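Local coordinates for protein rhodopsin (Todarodes pacificus, PDB 2Z73) that binds retinal and serves as a Gq-coupled visual photoreceptor, in which light turns 11-cis into all-trans retinal and so activates G-protein signalling, at residues A[27-30]-A[31-35]; A[37-40]-A[41-45]; A[84-88]-A[89-93]; A[277-280]-A[281-285]. All blocks are in the same frame, centred on the assembly; numbering follows the deposited sequence.

Interaction 1. Residues A[27-30]-A[31-35]; sequences DQVP and DAVYY
P30 ends an extended loop and D31 opens helix 31-61, and the first backbone bond over that junction runs from V33 N to P30 O, 2.9 Å. P30 stands at the N-cap position. Its carbonyl also takes a weak bond from Y34 N.

Y34 is the side chain that reaches back over the loop. Its CG is anti to its own carbonyl carbon (chi1 -79°), which carries the ring along the loop toward V29 and Q28. V29 CG2 sits over one face of this ring, offset toward the rim, in a CH-pi contact. CG2 is 3.7 Å from the ring centroid and 3.4 Å from Y34 CE1. The amide of Q28 holds the hydroxyl. Q28 NE2 donates to Y34 OH at 3.0 Å, with the oxygen nearly in the amide plane. Amide and ring planes are almost perpendicular, 88° apart, and Q28 CG lies at the ring edge. Water 1 is a second partner of Y34 OH and also accepts from V29 N at 3.1 Å, so the phenol is tied to backbone and side chain of the loop. P30 CD meets V33 CG2 at 3.6 Å, one apolar carbon against another.

The contact lies at the extracellular start of transmembrane helix 1. D31 OD1 makes a salt bridge with K99. W11 packs on Q28 and Y34, while Y295 of helix 294-306 touches V29, P30 and V33.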
loop_
_atom_site.group_PDB
_atom_site.type_symbol
_atom_site.label_atom_id
_atom_site.label_comp_id
_atom_site.label_asym_id
_atom_site.label_seq_id
_atom_site.Cartn_x
_atom_site.Cartn_y
_atom_site.Cartn_z
ATOM N N ASP A 27 25.383 -17.041 -13.412
ATOM C CA ASP A 27 25.026 -17.609 -14.696
ATOM C C ASP A 27 23.659 -17.047 -15.003
ATOM O O ASP A 27 22.936 -16.622 -14.101
ATOM C CB ASP A 27 24.928 -19.134 -14.632
ATOM C CG ASP A 27 26.280 -19.810 -14.521
ATOM O OD1 ASP A 27 27.271 -19.294 -15.082
ATOM O OD2 ASP A 27 26.346 -20.878 -13.886
ATOM N N GLN A 28 23.291 -17.048 -16.274
ATOM C CA GLN A 28 22.000 -16.520 -16.655
ATOM C C GLN A 28 20.897 -17.528 -16.410
ATOM O O GLN A 28 20.955 -18.655 -16.902
ATOM C CB GLN A 28 22.016 -16.116 -18.119
ATOM C CG GLN A 28 20.702 -15.566 -18.587
ATOM C CD GLN A 28 20.797 -15.017 -19.981
ATOM O OE1 GLN A 28 21.395 -15.634 -20.858
ATOM N NE2 GLN A 28 20.201 -13.851 -20.199
ATOM N N VAL A 29 19.888 -17.113 -15.648
ATOM C CA VAL A 29 18.749 -17.962 -15.339
ATOM C C VAL A 29 18.121 -18.431 -16.644
ATOM O O VAL A 29 18.271 -17.793 -17.676
ATOM C CB VAL A 29 17.702 -17.200 -14.500
ATOM C CG1 VAL A 29 18.352 -16.682 -13.221
ATOM C CG2 VAL A 29 17.099 -16.046 -15.315
ATOM N N PRO A 30 17.407 -19.561 -16.611
ATOM C CA PRO A 30 16.751 -20.139 -17.787
ATOM C C PRO A 30 15.685 -19.245 -18.426
ATOM O O PRO A 30 15.088 -18.399 -17.761
ATOM C CB PRO A 30 16.149 -21.433 -17.241
ATOM C CG PRO A 30 17.026 -21.759 -16.066
ATOM C CD PRO A 30 17.208 -20.419 -15.432
ATOM N N ASP A 31 15.435 -19.456 -19.715
ATOM C CA ASP A 31 14.433 -18.684 -20.443
ATOM C C ASP A 31 13.081 -18.718 -19.734
ATOM O O ASP A 31 12.442 -17.684 -19.529
ATOM C CB ASP A 31 14.253 -19.240 -21.852
ATOM C CG ASP A 31 15.485 -19.076 -22.711
ATOM O OD1 ASP A 31 16.502 -18.551 -22.217
ATOM O OD2 ASP A 31 15.436 -19.480 -23.892
ATOM N N ALA A 32 12.647 -19.918 -19.368
ATOM C CA ALA A 32 11.369 -20.098 -18.709
ATOM C C ALA A 32 11.218 -19.195 -17.501
ATOM O O ALA A 32 10.104 -18.790 -17.163
ATOM C CB ALA A 32 11.202 -21.548 -18.297
ATOM N N VAL A 33 12.330 -18.874 -16.849
ATOM C CA VAL A 33 12.269 -18.025 -15.667
ATOM C C VAL A 33 12.007 -16.573 -16.040
ATOM O O VAL A 33 11.280 -15.860 -15.342
ATOM C CB VAL A 33 13.576 -18.089 -14.855
ATOM C CG1 VAL A 33 13.482 -17.160 -13.651
ATOM C CG2 VAL A 33 13.841 -19.516 -14.408
ATOM N N TYR A 34 12.617 -16.132 -17.130
ATOM C CA TYR A 34 12.434 -14.770 -17.591
ATOM C C TYR A 34 10.999 -14.600 -18.041
ATOM O O TYR A 34 10.349 -13.608 -17.709
ATOM C CB TYR A 34 13.353 -14.466 -18.771
ATOM C CG TYR A 34 14.783 -14.177 -18.406
ATOM C CD1 TYR A 34 15.794 -15.098 -18.690
ATOM C CD2 TYR A 34 15.137 -12.948 -17.837
ATOM C CE1 TYR A 34 17.134 -14.796 -18.425
ATOM C CE2 TYR A 34 16.465 -12.636 -17.568
ATOM C CZ TYR A 34 17.463 -13.559 -17.867
ATOM O OH TYR A 34 18.777 -13.234 -17.639
ATOM N N TYR A 35 10.519 -15.583 -18.802
ATOM C CA TYR A 35 9.159 -15.586 -19.334
ATOM C C TYR A 35 8.102 -15.603 -18.233
ATOM O O TYR A 35 7.094 -14.900 -18.313
ATOM C CB TYR A 35 8.988 -16.787 -20.266
ATOM C CG TYR A 35 9.950 -16.736 -21.433
ATOM C CD1 TYR A 35 10.302 -17.889 -22.139
ATOM C CD2 TYR A 35 10.534 -15.527 -21.814
ATOM C CE1 TYR A 35 11.219 -17.832 -23.192
ATOM C CE2 TYR A 35 11.443 -15.460 -22.858
ATOM C CZ TYR A 35 11.786 -16.611 -23.543
ATOM O OH TYR A 35 12.711 -16.524 -24.561
HETATM O O HOH W 1 19.871 -14.069 -15.252
#

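Interaction 2. Residues A[37-40]-A[41-45]; sequences LGIF and IGICG
Transmembrane helix 1 passes through this contact, where successive turns bring I39 beside I43 and F40 near C44. The i to i+4 backbone bonds define the helix. I41 N donates to L37 O at 3.0 Å. G42 N donates to G38 O at 2.9 Å, and I43 N to I39 O at 3.0 Å. The bond from C44 N to F40 O is weak.

I39 and I43 lie side by side and point the same way. Both are on the surface, consistent with a lipid-facing side of the helix. I41 is buried and turns to helix 91-97, where it touches M92 and T93. Its CG2 sits between its own backbone N and carbonyl carbon and comes to 3.5 Å from G38 O. C44 packs on A306, and M302 touches F40.

F40 CG is anti to its backbone N (chi1 -178°), which lays the ring along the helix within reach of C44 SG one turn on. C44 SG approaches the F40 ring obliquely in a sulfur-aromatic contact, 4.4 Å from the centroid, with its nearest ring atom F40 CE2 at 3.8 Å.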
loop_
_atom_site.group_PDB
_atom_site.type_symbol
_atom_site.label_atom_id
_atom_site.label_comp_id
_atom_site.label_asym_id
_atom_site.label_seq_id
_atom_site.Cartn_x
_atom_site.Cartn_y
_atom_site.Cartn_z
ATOM N N LEU A 37 8.598 -14.572 -15.212
ATOM C CA LEU A 37 8.717 -13.293 -14.522
ATOM C C LEU A 37 7.915 -12.205 -15.241
ATOM O O LEU A 37 7.167 -11.459 -14.614
ATOM C CB LEU A 37 10.194 -12.882 -14.410
ATOM C CG LEU A 37 11.004 -13.602 -13.322
ATOM C CD1 LEU A 37 12.442 -13.102 -13.316
ATOM C CD2 LEU A 37 10.360 -13.345 -11.964
ATOM N N GLY A 38 8.070 -12.136 -16.561
ATOM C CA GLY A 38 7.354 -11.150 -17.348
ATOM C C GLY A 38 5.854 -11.368 -17.283
ATOM O O GLY A 38 5.087 -10.427 -17.099
ATOM N N ILE A 39 5.428 -12.616 -17.437
ATOM C CA ILE A 39 4.012 -12.928 -17.378
ATOM C C ILE A 39 3.495 -12.556 -16.005
ATOM O O ILE A 39 2.427 -11.972 -15.863
ATOM C CB ILE A 39 3.767 -14.423 -17.624
ATOM C CG1 ILE A 39 4.082 -14.750 -19.088
ATOM C CG2 ILE A 39 2.337 -14.796 -17.230
ATOM C CD1 ILE A 39 4.063 -16.225 -19.420
ATOM N N PHE A 40 4.273 -12.889 -14.989
ATOM C CA PHE A 40 3.877 -12.605 -13.620
ATOM C C PHE A 40 3.595 -11.124 -13.383
ATOM O O PHE A 40 2.464 -10.740 -13.045
ATOM C CB PHE A 40 4.960 -13.062 -12.642
ATOM C CG PHE A 40 4.596 -12.836 -11.213
ATOM C CD1 PHE A 40 3.781 -13.739 -10.551
ATOM C CD2 PHE A 40 5.017 -11.690 -10.551
ATOM C CE1 PHE A 40 3.386 -13.503 -9.246
ATOM C CE2 PHE A 40 4.630 -11.441 -9.246
ATOM C CZ PHE A 40 3.811 -12.349 -8.591
ATOM N N ILE A 41 4.628 -10.298 -13.553
ATOM C CA ILE A 41 4.492 -8.865 -13.328
ATOM C C ILE A 41 3.456 -8.219 -14.255
ATOM O O ILE A 41 2.827 -7.229 -13.888
ATOM C CB ILE A 41 5.858 -8.155 -13.463
ATOM C CG1 ILE A 41 5.824 -6.832 -12.702
ATOM C CG2 ILE A 41 6.196 -7.930 -14.917
ATOM C CD1 ILE A 41 5.440 -6.983 -11.210
ATOM N N GLY A 42 3.282 -8.799 -15.445
ATOM C CA GLY A 42 2.306 -8.295 -16.389
ATOM C C GLY A 42 0.908 -8.472 -15.827
ATOM O O GLY A 42 0.034 -7.614 -15.994
ATOM N N ILE A 43 0.690 -9.586 -15.141
ATOM C CA ILE A 43 -0.605 -9.862 -14.544
ATOM C C ILE A 43 -0.813 -8.989 -13.299
ATOM O O ILE A 43 -1.945 -8.779 -12.866
ATOM C CB ILE A 43 -0.742 -11.375 -14.213
ATOM C CG1 ILE A 43 -0.775 -12.166 -15.523
ATOM C CG2 ILE A 43 -2.003 -11.641 -13.386
ATOM C CD1 ILE A 43 -1.144 -13.647 -15.379
ATOM N N CYS A 44 0.264 -8.472 -12.719
ATOM C CA CYS A 44 0.106 -7.584 -11.574
ATOM C C CYS A 44 -0.301 -6.242 -12.164
ATOM O O CYS A 44 -1.025 -5.463 -11.545
ATOM C CB CYS A 44 1.414 -7.439 -10.783
ATOM S SG CYS A 44 1.869 -8.894 -9.794
ATOM N N GLY A 45 0.163 -5.981 -13.379
ATOM C CA GLY A 45 -0.198 -4.752 -14.061
ATOM C C GLY A 45 -1.691 -4.727 -14.331
ATOM O O GLY A 45 -2.381 -3.757 -14.023
#

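Interaction 3. Residues A[84-88]-A[89-93]; sequences SLVNG and FPLMT
F89 meets the preceding helical turn through a water: F89 N donates to water 2 at 2.6 Å, and the water can donate to S84 O, 2.7 Å away, though it has other acceptors in reach. It thus stands between an amide and a carbonyl that lie five residues apart. F89 CB starts away from residues 84-88, and P90 CB lies over the centre of one face of the F89 ring.

P90, after a cis peptide bond, marks a proline-associated break in transmembrane helix 2, between helix 70-87 and helix 91-97.

L91 comes next and packs back over the break. Its CD1 lies beside V86 CG1 at 4.1 Å, the two side chains pointing the same way, and is 3.7 Å from V86 O. M92 N donates to G88 O at 3.0 Å. The M92 side chain is extended, with CG anti to its backbone N (chi1 -169°), and its sulfur runs past N87 O. The M92 side chain touches M302 and K305 of helix 294-306. N87 itself lines the retinal pocket, and its ND2 is bonded to F83 O.

T93 N supplies a second bond to G88 O, at 3.1 Å, so this carbonyl accepts from two amides. T93 OG1 is also near G88 O, but that bond is weak and unsettled, since G38 O of helix 31-61 is a weak partner of the same hydroxyl.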
loop_
_atom_site.group_PDB
_atom_site.type_symbol
_atom_site.label_atom_id
_atom_site.label_comp_id
_atom_site.label_asym_id
_atom_site.label_seq_id
_atom_site.Cartn_x
_atom_site.Cartn_y
_atom_site.Cartn_z
ATOM N N SER A 84 1.692 -0.444 -10.160
ATOM C CA SER A 84 1.391 -1.559 -11.034
ATOM C C SER A 84 1.608 -1.226 -12.510
ATOM O O SER A 84 2.104 -2.068 -13.268
ATOM C CB SER A 84 -0.056 -2.015 -10.805
ATOM O OG SER A 84 -0.302 -2.224 -9.412
ATOM N N LEU A 85 1.245 -0.007 -12.912
ATOM C CA LEU A 85 1.402 0.418 -14.300
ATOM C C LEU A 85 2.879 0.455 -14.699
ATOM O O LEU A 85 3.333 -0.278 -15.589
ATOM C CB LEU A 85 0.832 1.826 -14.507
ATOM C CG LEU A 85 0.252 2.222 -15.883
ATOM C CD1 LEU A 85 0.484 3.711 -16.096
ATOM C CD2 LEU A 85 0.884 1.425 -17.020
ATOM N N VAL A 86 3.608 1.337 -14.024
ATOM C CA VAL A 86 5.008 1.558 -14.281
ATOM C C VAL A 86 5.931 0.374 -14.005
ATOM O O VAL A 86 6.891 0.156 -14.731
ATOM C CB VAL A 86 5.511 2.776 -13.482
ATOM C CG1 VAL A 86 6.994 3.010 -13.753
ATOM C CG2 VAL A 86 4.714 3.999 -13.855
ATOM N N ASN A 87 5.640 -0.385 -12.957
ATOM C CA ASN A 87 6.484 -1.509 -12.593
ATOM C C ASN A 87 6.201 -2.824 -13.306
ATOM O O ASN A 87 6.952 -3.780 -13.155
ATOM C CB ASN A 87 6.421 -1.729 -11.077
ATOM C CG ASN A 87 7.137 -0.639 -10.303
ATOM O OD1 ASN A 87 8.364 -0.589 -10.274
ATOM N ND2 ASN A 87 6.371 0.248 -9.681
ATOM N N GLY A 88 5.124 -2.884 -14.078
ATOM C CA GLY A 88 4.802 -4.120 -14.766
ATOM C C GLY A 88 4.996 -4.027 -16.261
ATOM O O GLY A 88 6.118 -4.177 -16.778
ATOM N N PHE A 89 3.890 -3.790 -16.962
ATOM C CA PHE A 89 3.933 -3.656 -18.415
ATOM C C PHE A 89 3.997 -2.176 -18.774
ATOM O O PHE A 89 3.249 -1.367 -18.217
ATOM C CB PHE A 89 2.714 -4.312 -19.062
ATOM C CG PHE A 89 2.657 -4.130 -20.550
ATOM C CD1 PHE A 89 2.017 -3.022 -21.105
ATOM C CD2 PHE A 89 3.299 -5.022 -21.393
ATOM C CE1 PHE A 89 2.023 -2.805 -22.482
ATOM C CE2 PHE A 89 3.311 -4.815 -22.772
ATOM C CZ PHE A 89 2.670 -3.697 -23.316
ATOM N N PRO A 90 4.871 -1.807 -19.733
ATOM C CA PRO A 90 5.782 -2.660 -20.498
ATOM C C PRO A 90 7.256 -2.670 -20.076
ATOM O O PRO A 90 8.028 -3.501 -20.551
ATOM C CB PRO A 90 5.644 -2.094 -21.898
ATOM C CG PRO A 90 5.698 -0.629 -21.604
ATOM C CD PRO A 90 4.752 -0.491 -20.391
ATOM N N LEU A 91 7.661 -1.749 -19.209
ATOM C CA LEU A 91 9.062 -1.675 -18.810
ATOM C C LEU A 91 9.693 -2.991 -18.326
ATOM O O LEU A 91 10.789 -3.353 -18.764
ATOM C CB LEU A 91 9.247 -0.563 -17.766
ATOM C CG LEU A 91 8.924 0.854 -18.282
ATOM C CD1 LEU A 91 9.042 1.887 -17.177
ATOM C CD2 LEU A 91 9.851 1.193 -19.424
ATOM N N MET A 92 9.025 -3.722 -17.437
ATOM C CA MET A 92 9.622 -4.967 -16.965
ATOM C C MET A 92 9.237 -6.142 -17.845
ATOM O O MET A 92 10.099 -6.861 -18.350
ATOM C CB MET A 92 9.233 -5.264 -15.515
ATOM C CG MET A 92 10.057 -6.406 -14.913
ATOM S SD MET A 92 9.683 -6.867 -13.196
ATOM C CE MET A 92 10.762 -8.230 -13.012
ATOM N N THR A 93 7.941 -6.334 -18.033
ATOM C CA THR A 93 7.449 -7.428 -18.846
ATOM C C THR A 93 8.180 -7.536 -20.177
ATOM O O THR A 93 8.624 -8.621 -20.548
ATOM C CB THR A 93 5.943 -7.280 -19.091
ATOM O OG1 THR A 93 5.280 -7.197 -17.827
ATOM C CG2 THR A 93 5.389 -8.472 -19.885
HETATM O O HOH W 2 1.699 -2.911 -15.830
#

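Interaction 4. Residues A[277-280]-A[281-285]; sequences YAVV and ALLAQ
Y277 O accepts the shortest backbone bond of this contact, from A281 N at 2.9 Å. The two residues lie one turn apart in transmembrane helix 6, within helix 246-286, close to its extracellular end. The same i to i+4 pattern continues up the helix. L282 N donates to A278 O at 3.0 Å. L283 N donates to V279 O at 3.0 Å. The last of the four, from A284 N to V280 O, is longer at 3.3 Å.

The side chains sort by the faces they meet. A278 lines the retinal pocket and its side chain lies about 4 Å from the bound retinal, so one face of this turn forms part of the pocket wall. F205 of helix 195-224 covers A278 and L282. The A281 methyl, CB, rests 3.2 Å from A278 O. Y277 CB starts away from residues 281-285, and the Y277 hydroxyl is bonded to E180 and S187. Q285 NE2 donates to S192 O and Y190 O, outside this helix.

V279 and L283 make the side-chain contact between the two turns. Their side chains are oblique to one another. L283 CG is anti to its carbonyl carbon (chi1 -85°), and together with chi2 at 50° this brings CD1 back to V279. L283 CD1 touches V279 CG1 at 3.7 Å and lies 3.1 Å from V279 O.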
loop_
_atom_site.group_PDB
_atom_site.type_symbol
_atom_site.label_atom_id
_atom_site.label_comp_id
_atom_site.label_asym_id
_atom_site.label_seq_id
_atom_site.Cartn_x
_atom_site.Cartn_y
_atom_site.Cartn_z
ATOM N N TYR A 277 11.860 -8.660 0.957
ATOM C CA TYR A 277 12.772 -7.956 0.058
ATOM C C TYR A 277 13.624 -6.989 0.851
ATOM O O TYR A 277 14.837 -6.900 0.646
ATOM C CB TYR A 277 11.983 -7.201 -1.023
ATOM C CG TYR A 277 12.828 -6.445 -2.033
ATOM C CD1 TYR A 277 12.941 -5.052 -1.987
ATOM C CD2 TYR A 277 13.538 -7.132 -3.019
ATOM C CE1 TYR A 277 13.742 -4.362 -2.896
ATOM C CE2 TYR A 277 14.347 -6.459 -3.938
ATOM C CZ TYR A 277 14.444 -5.077 -3.874
ATOM O OH TYR A 277 15.235 -4.424 -4.804
ATOM N N ALA A 278 12.993 -6.265 1.761
ATOM C CA ALA A 278 13.719 -5.306 2.582
ATOM C C ALA A 278 14.891 -6.011 3.252
ATOM O O ALA A 278 16.024 -5.528 3.215
ATOM C CB ALA A 278 12.798 -4.713 3.630
ATOM N N VAL A 279 14.606 -7.166 3.848
ATOM C CA VAL A 279 15.613 -7.945 4.542
ATOM C C VAL A 279 16.751 -8.331 3.602
ATOM O O VAL A 279 17.918 -8.071 3.901
ATOM C CB VAL A 279 14.980 -9.210 5.191
ATOM C CG1 VAL A 279 16.052 -10.200 5.617
ATOM C CG2 VAL A 279 14.170 -8.801 6.420
ATOM N N VAL A 280 16.420 -8.938 2.467
ATOM C CA VAL A 280 17.445 -9.336 1.516
ATOM C C VAL A 280 18.307 -8.151 1.126
ATOM O O VAL A 280 19.494 -8.304 0.840
ATOM C CB VAL A 280 16.849 -9.903 0.231
ATOM C CG1 VAL A 280 17.973 -10.255 -0.755
ATOM C CG2 VAL A 280 16.002 -11.124 0.554
ATOM N N ALA A 281 17.710 -6.967 1.098
ATOM C CA ALA A 281 18.456 -5.771 0.736
ATOM C C ALA A 281 19.481 -5.494 1.823
ATOM O O ALA A 281 20.665 -5.290 1.546
ATOM C CB ALA A 281 17.512 -4.586 0.589
ATOM N N LEU A 282 19.014 -5.496 3.066
ATOM C CA LEU A 282 19.882 -5.238 4.207
ATOM C C LEU A 282 21.057 -6.191 4.285
ATOM O O LEU A 282 22.156 -5.785 4.648
ATOM C CB LEU A 282 19.070 -5.288 5.501
ATOM C CG LEU A 282 18.250 -4.018 5.708
ATOM C CD1 LEU A 282 17.405 -4.139 6.962
ATOM C CD2 LEU A 282 19.185 -2.817 5.791
ATOM N N LEU A 283 20.831 -7.457 3.950
ATOM C CA LEU A 283 21.908 -8.438 3.973
ATOM C C LEU A 283 22.966 -8.017 2.965
ATOM O O LEU A 283 24.160 -8.080 3.235
ATOM C CB LEU A 283 21.385 -9.833 3.603
ATOM C CG LEU A 283 20.775 -10.710 4.698
ATOM C CD1 LEU A 283 19.734 -9.938 5.509
ATOM C CD2 LEU A 283 20.153 -11.928 4.047
ATOM N N ALA A 284 22.512 -7.573 1.800
ATOM C CA ALA A 284 23.417 -7.153 0.743
ATOM C C ALA A 284 24.212 -5.915 1.135
ATOM O O ALA A 284 25.330 -5.712 0.663
ATOM C CB ALA A 284 22.631 -6.889 -0.535
ATOM N N GLN A 285 23.646 -5.090 2.004
ATOM C CA GLN A 285 24.319 -3.865 2.413
ATOM C C GLN A 285 25.075 -3.997 3.731
ATOM O O GLN A 285 25.970 -3.189 4.024
ATOM C CB GLN A 285 23.290 -2.734 2.523
ATOM C CG GLN A 285 23.823 -1.417 3.079
ATOM C CD GLN A 285 24.778 -0.720 2.133
ATOM O OE1 GLN A 285 25.312 0.342 2.448
ATOM N NE2 GLN A 285 24.994 -1.310 0.968
#

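Overall arrangement
From the N terminus, interaction 1 joins the extracellular loop to the start of helix 31-61. Interaction 2 follows on the same helix, its centre about 15 Å from that of interaction 1. Interaction 3 lies at the break between helices 70-87 and 91-97. Interaction 4 lies far along the chain on helix 246-286. All four are local and run in series; none nests in or crosses another, and none closes a long loop. Interactions 2 and 3 touch directly, through I41 against N87 and T93, and so join transmembrane helices 1 and 2. Interaction 4 stands apart, but it and interaction 3 each supply a residue of the retinal pocket.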